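Local coordinates for ferric-siderophore receptor protein (Streptomyces coelicolor, PDB 2X4L) that probably binds iron-loaded siderophores outside the cell membrane for uptake, as a solute-binding receptor protein, at residues 57-62 with 84-89; 199-204 with 262-267. One frame throughout, in Å; residues are numbered along the deposited sequence.

Interaction 1 (57-62 with 84-89)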
loop_
_atom_site.group_PDB
_atom_site.type_symbol
_atom_site.label_atom_id
_atom_site.label_comp_id
_atom_site.label_asym_id
_atom_site.label_seq_id
_atom_site.Cartn_x
_atom_site.Cartn_y
_atom_site.Cartn_z
ATOM N N ALA A 57 4.175 9.255 0.036
ATOM C CA ALA A 57 5.586 8.822 0.341
ATOM C C ALA A 57 6.583 9.944 0.072
ATOM O O ALA A 57 7.438 10.243 0.946
ATOM C CB ALA A 57 5.957 7.608 -0.509
ATOM N N LEU A 58 6.443 10.564 -1.090
ATOM C CA LEU A 58 7.379 11.642 -1.439
ATOM C C LEU A 58 7.272 12.784 -0.425
ATOM O O LEU A 58 8.331 13.361 -0.065
ATOM C CB LEU A 58 7.040 12.218 -2.823
ATOM C CG LEU A 58 7.384 11.213 -3.897
ATOM C CD1 LEU A 58 6.925 11.642 -5.289
ATOM C CD2 LEU A 58 8.890 10.970 -3.972
ATOM N N PHE A 59 6.065 13.098 0.076
ATOM C CA PHE A 59 5.890 14.135 1.095
ATOM C C PHE A 59 6.781 13.863 2.332
ATOM O O PHE A 59 7.363 14.839 2.919
ATOM C CB PHE A 59 4.428 14.176 1.520
ATOM C CG PHE A 59 4.141 15.266 2.526
ATOM C CD1 PHE A 59 3.849 16.572 2.096
ATOM C CD2 PHE A 59 4.201 14.998 3.886
ATOM C CE1 PHE A 59 3.632 17.555 3.019
ATOM C CE2 PHE A 59 3.988 16.032 4.854
ATOM C CZ PHE A 59 3.682 17.318 4.374
ATOM N N ASP A 60 6.859 12.600 2.769
ATOM C CA ASP A 60 7.668 12.306 3.961
ATOM C C ASP A 60 9.188 12.497 3.749
ATOM O O ASP A 60 9.980 12.497 4.727
ATOM C CB ASP A 60 7.394 10.846 4.349
ATOM C CG ASP A 60 6.093 10.683 5.031
ATOM O OD1 ASP A 60 5.378 11.644 5.344
ATOM O OD2 ASP A 60 5.721 9.520 5.292
ATOM N N TYR A 61 9.581 12.587 2.475
ATOM C CA TYR A 61 10.973 12.960 2.130
ATOM C C TYR A 61 11.079 14.397 1.689
ATOM O O TYR A 61 12.086 14.743 1.134
ATOM C CB TYR A 61 11.397 12.054 0.994
ATOM C CG TYR A 61 11.412 10.609 1.430
ATOM C CD1 TYR A 61 12.111 10.222 2.590
ATOM C CD2 TYR A 61 10.719 9.599 0.722
ATOM C CE1 TYR A 61 12.144 8.887 3.029
ATOM C CE2 TYR A 61 10.783 8.239 1.177
ATOM C CZ TYR A 61 11.518 7.910 2.340
ATOM O OH TYR A 61 11.491 6.587 2.771
ATOM N N GLY A 62 10.042 15.202 1.916
ATOM C CA GLY A 62 10.068 16.623 1.612
ATOM C C GLY A 62 10.053 16.950 0.153
ATOM O O GLY A 62 10.480 18.077 -0.203
ATOM N N GLY A 84 -1.568 9.851 3.567
ATOM C CA GLY A 84 -0.491 10.076 4.604
ATOM C C GLY A 84 -0.650 11.468 5.177
ATOM O O GLY A 84 -1.762 11.855 5.608
ATOM N N ASP A 85 0.469 12.158 5.163
ATOM C CA ASP A 85 0.516 13.488 5.794
ATOM C C ASP A 85 0.436 14.585 4.735
ATOM O O ASP A 85 0.640 15.728 5.099
ATOM C CB ASP A 85 1.778 13.692 6.695
ATOM C CG ASP A 85 1.767 12.776 7.875
ATOM O OD1 ASP A 85 0.688 12.656 8.514
ATOM O OD2 ASP A 85 2.868 12.197 8.161
ATOM N N LEU A 86 0.091 14.266 3.465
ATOM C CA LEU A 86 0.034 15.238 2.405
ATOM C C LEU A 86 -0.887 16.382 2.787
ATOM O O LEU A 86 -1.903 16.203 3.489
ATOM C CB LEU A 86 -0.566 14.495 1.161
ATOM C CG LEU A 86 -0.347 15.031 -0.210
ATOM C CD1 LEU A 86 1.146 14.876 -0.494
ATOM C CD2 LEU A 86 -1.127 14.127 -1.130
ATOM N N ASP A 87 -0.548 17.599 2.335
ATOM C CA ASP A 87 -1.495 18.712 2.393
ATOM C C ASP A 87 -2.472 18.595 1.260
ATOM O O ASP A 87 -2.220 19.041 0.130
ATOM C CB ASP A 87 -0.729 20.051 2.394
ATOM C CG ASP A 87 -1.612 21.185 2.399
ATOM O OD1 ASP A 87 -2.900 21.040 2.459
ATOM O OD2 ASP A 87 -1.125 22.400 2.460
ATOM N N VAL A 88 -3.571 17.939 1.558
ATOM C CA VAL A 88 -4.559 17.614 0.497
ATOM C C VAL A 88 -5.278 18.852 -0.025
ATOM O O VAL A 88 -5.798 18.832 -1.159
ATOM C CB VAL A 88 -5.614 16.518 0.987
ATOM C CG1 VAL A 88 -4.868 15.298 1.351
ATOM C CG2 VAL A 88 -6.498 17.009 2.080
ATOM N N ASP A 89 -5.292 19.959 0.732
ATOM C CA ASP A 89 -5.880 21.212 0.223
ATOM C C ASP A 89 -4.939 21.801 -0.826
ATOM O O ASP A 89 -5.427 22.446 -1.762
ATOM C CB ASP A 89 -6.188 22.241 1.334
ATOM C CG ASP A 89 -6.915 23.478 0.738
ATOM O OD1 ASP A 89 -8.091 23.281 0.227
ATOM O OD2 ASP A 89 -6.313 24.601 0.639
HETATM O O HOH W 1 2.912 11.340 4.129
HETATM O O HOH W 2 5.849 13.410 7.256
#

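Interaction 2 (199-204 with 262-267)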
loop_
_atom_site.group_PDB
_atom_site.type_symbol
_atom_site.label_atom_id
_atom_site.label_comp_id
_atom_site.label_asym_id
_atom_site.label_seq_id
_atom_site.Cartn_x
_atom_site.Cartn_y
_atom_site.Cartn_z
ATOM N N ILE A 199 0.579 -18.263 16.687
ATOM C CA ILE A 199 -0.399 -17.221 16.291
ATOM C C ILE A 199 -0.574 -17.138 14.776
ATOM O O ILE A 199 0.391 -16.797 14.070
ATOM C CB ILE A 199 -0.074 -15.836 16.930
ATOM C CG1 ILE A 199 -0.081 -15.987 18.466
ATOM C CG2 ILE A 199 -1.034 -14.771 16.351
ATOM C CD1 ILE A 199 -1.475 -16.460 19.095
ATOM N N ARG A 200 -1.760 -17.468 14.285
ATOM C CA ARG A 200 -2.065 -17.558 12.825
ATOM C C ARG A 200 -2.711 -16.247 12.395
ATOM O O ARG A 200 -3.719 -15.825 12.994
ATOM C CB ARG A 200 -3.079 -18.663 12.569
ATOM C CG ARG A 200 -2.505 -19.981 12.952
ATOM C CD ARG A 200 -3.545 -21.076 13.245
ATOM N NE ARG A 200 -4.304 -20.784 14.427
ATOM C CZ ARG A 200 -5.263 -21.554 14.954
ATOM N NH1 ARG A 200 -5.577 -22.717 14.440
ATOM N NH2 ARG A 200 -5.864 -21.129 16.035
ATOM N N VAL A 201 -2.111 -15.564 11.447
ATOM C CA VAL A 201 -2.610 -14.289 10.910
ATOM C C VAL A 201 -3.330 -14.449 9.592
ATOM O O VAL A 201 -2.754 -15.101 8.690
ATOM C CB VAL A 201 -1.398 -13.353 10.712
ATOM C CG1 VAL A 201 -1.954 -11.971 10.206
ATOM C CG2 VAL A 201 -0.684 -13.185 12.095
ATOM N N LEU A 202 -4.542 -13.881 9.478
ATOM C CA LEU A 202 -5.318 -13.953 8.284
ATOM C C LEU A 202 -5.409 -12.582 7.713
ATOM O O LEU A 202 -5.768 -11.600 8.420
ATOM C CB LEU A 202 -6.690 -14.511 8.568
ATOM C CG LEU A 202 -7.490 -14.716 7.261
ATOM C CD1 LEU A 202 -8.432 -15.858 7.404
ATOM C CD2 LEU A 202 -8.252 -13.454 6.938
ATOM N N ALA A 203 -5.060 -12.415 6.435
ATOM C CA ALA A 203 -5.158 -11.118 5.706
ATOM C C ALA A 203 -6.466 -11.109 4.915
ATOM O O ALA A 203 -6.626 -11.899 3.975
ATOM C CB ALA A 203 -3.995 -10.989 4.773
ATOM N N GLY A 204 -7.363 -10.197 5.281
ATOM C CA GLY A 204 -8.666 -10.136 4.617
ATOM C C GLY A 204 -9.001 -8.749 4.068
ATOM O O GLY A 204 -8.343 -7.760 4.410
ATOM N N VAL A 262 -5.289 -13.685 14.613
ATOM C CA VAL A 262 -5.229 -12.232 14.370
ATOM C C VAL A 262 -5.706 -12.057 12.928
ATOM O O VAL A 262 -5.255 -12.803 12.013
ATOM C CB VAL A 262 -3.778 -11.697 14.472
ATOM C CG1 VAL A 262 -3.728 -10.263 14.011
ATOM C CG2 VAL A 262 -3.314 -11.848 15.904
ATOM N N ILE A 263 -6.630 -11.131 12.721
ATOM C CA ILE A 263 -7.051 -10.773 11.321
ATOM C C ILE A 263 -6.596 -9.354 11.019
ATOM O O ILE A 263 -6.813 -8.445 11.848
ATOM C CB ILE A 263 -8.555 -10.911 11.199
ATOM C CG1 ILE A 263 -8.962 -12.305 11.569
ATOM C CG2 ILE A 263 -8.983 -10.522 9.744
ATOM C CD1 ILE A 263 -10.581 -12.511 11.562
ATOM N N ILE A 264 -5.936 -9.177 9.844
ATOM C CA ILE A 264 -5.504 -7.873 9.388
ATOM C C ILE A 264 -6.370 -7.503 8.191
ATOM O O ILE A 264 -6.414 -8.283 7.189
ATOM C CB ILE A 264 -4.017 -7.820 9.155
ATOM C CG1 ILE A 264 -3.477 -8.708 7.998
ATOM C CG2 ILE A 264 -3.309 -8.317 10.528
ATOM C CD1 ILE A 264 -1.960 -8.559 7.657
ATOM N N MET A 265 -7.155 -6.426 8.323
ATOM C CA MET A 265 -8.172 -6.090 7.324
ATOM C C MET A 265 -7.763 -4.855 6.511
ATOM O O MET A 265 -7.423 -3.809 7.046
ATOM C CB MET A 265 -9.500 -5.776 8.018
ATOM C CG MET A 265 -10.179 -7.069 8.606
ATOM S SD MET A 265 -10.562 -8.282 7.442
ATOM C CE MET A 265 -11.852 -7.456 6.495
ATOM N N ASP A 266 -7.919 -4.995 5.200
ATOM C CA ASP A 266 -7.698 -3.936 4.227
ATOM C C ASP A 266 -8.319 -2.620 4.744
ATOM O O ASP A 266 -9.527 -2.559 5.094
ATOM C CB ASP A 266 -8.421 -4.374 2.944
ATOM C CG ASP A 266 -8.025 -3.595 1.687
ATOM O OD1 ASP A 266 -7.549 -2.476 1.740
ATOM O OD2 ASP A 266 -8.300 -4.228 0.640
ATOM N N ASP A 267 -7.509 -1.579 4.684
ATOM C CA ASP A 267 -7.886 -0.268 5.146
ATOM C C ASP A 267 -8.352 0.720 4.056
ATOM O O ASP A 267 -8.688 1.898 4.382
ATOM C CB ASP A 267 -6.719 0.326 5.901
ATOM C CG ASP A 267 -5.467 0.499 5.064
ATOM O OD1 ASP A 267 -5.406 0.170 3.898
ATOM O OD2 ASP A 267 -4.482 1.104 5.689
#

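Interaction 1 (57-62 with 84-89)
Asp60 OD1 receives two waters, and both lead across to Asp85. One water donates to Asp60 OD1 at 2.8 Å and accepts a hydrogen bond from the backbone N of Asp85 at 2.8 Å. The other donates to Asp60 OD1 at 2.6 Å and gives Asp85 OD2 a second, weak bond. The two carboxylates come no closer than 3.8 Å, Asp60 OD1 to Asp85 OD2, with their planes 47° apart and the side chains crossing at about a right angle. Lys306 NZ makes salt bridges to both, at Asp60 OD2 and Asp85 OD2, while Ser303 OG adds a hydrogen bond to Asp60 OD2. Beside this polar patch stands the ring of Phe59, swung out from the last turn of helix 52-60 with CG anti to the backbone N (chi1 -177°). Over one ring face run the backbone of Asp85 and Leu86. Leu86 CA sits 4.2 Å from the Phe59 ring centroid and only 15° off the normal, a CH-pi contact, and Asp85 O lies 3.4 Å from Phe59 CE2, displaced toward the rim. Asp85 CB meets the same CE2 corner. At the root of the aromatic side chain, Leu86 CD1 touches Phe59 CB at 3.9 Å. The contact thus joins the C-terminal end of helix 52-60 to the loop between strands 67-69 and 92-95 of the parallel sheet. No direct hydrogen bond joins 57-62 to 84-89. The loop is held to the helix end by an aromatic face, two waters and a shared lysine, whose positive charge would be expected to offset the repulsion between the aspartates and to stabilise their ionised forms.

Interaction 2 (199-204 with 262-267)
Two neighbouring parallel strands of the mixed beta-sheet, 200-206 and 262-266, pair here through an unbroken run of five backbone hydrogen bonds. The axes of the paired segments 200-204 and 262-266 approach to 4.7 Å with 21° between directions. Arg200 O, Leu202 O and Gly204 O accept from Val262 N, Ile264 N and Asp266 N, and in return Val262 O and Ile264 O accept from Leu202 N and Gly204 N, the even rhythm of parallel pairing. The bond from Leu202 N to Val262 O is 2.8 Å long. Carbonyls also collect CA-H contacts, such as Val201 CA to Val262 O at 3.2 Å.

On one sheet face Val201 and Val262 project together, with Val201 CG2 against Val262 CB. Val201 CG1 reaches along to Ile264 CG2 at 3.9 Å. Ile264 holds CG1 between its backbone N and carbonyl carbon (chi1 66°), which lays that branch 4.0 Å from Ala203 CB. Just before the strand, Ile199 CG2 meets Val262 CG2 at 3.7 Å. On the other face Leu202 CD2 rests against Ile263 CG2 at 4.1 Å. Met265, bent at chi2 and chi3, folds its sulfur back onto Gly204, SD lying 3.7 Å from Gly204 C.

The Val201 and Ile264 face packs on Phe232 of strand 231-232, whereas Leu202 and Met265 meet Phe211 of strand 210-214. At the C-terminal end Asp266 OD2 is taken up by Ser205 and Arg268. Strand 200-206 also pairs with 210-214 and 231-232, and strand 262-266 carries 293-296 along its far edge.

In the fold
The contacts follow one another along the chain, interaction 1 closing well before interaction 2 opens. They lie on opposite sides of the chain's centre, with centres about 27 Å apart and nearest atoms about 9 Å apart, and do not touch. Interaction 1 joins the end of helix 52-60 to the loop between strands 67-69 and 92-95 of the parallel five-stranded sheet. Interaction 2 lies within the separate mixed sheet, between two of its strands. The two sheets and the long helix 173-195 between them in sequence are consistent with the two-lobed fold of this binding-protein family, which would place the two contacts in different lobes.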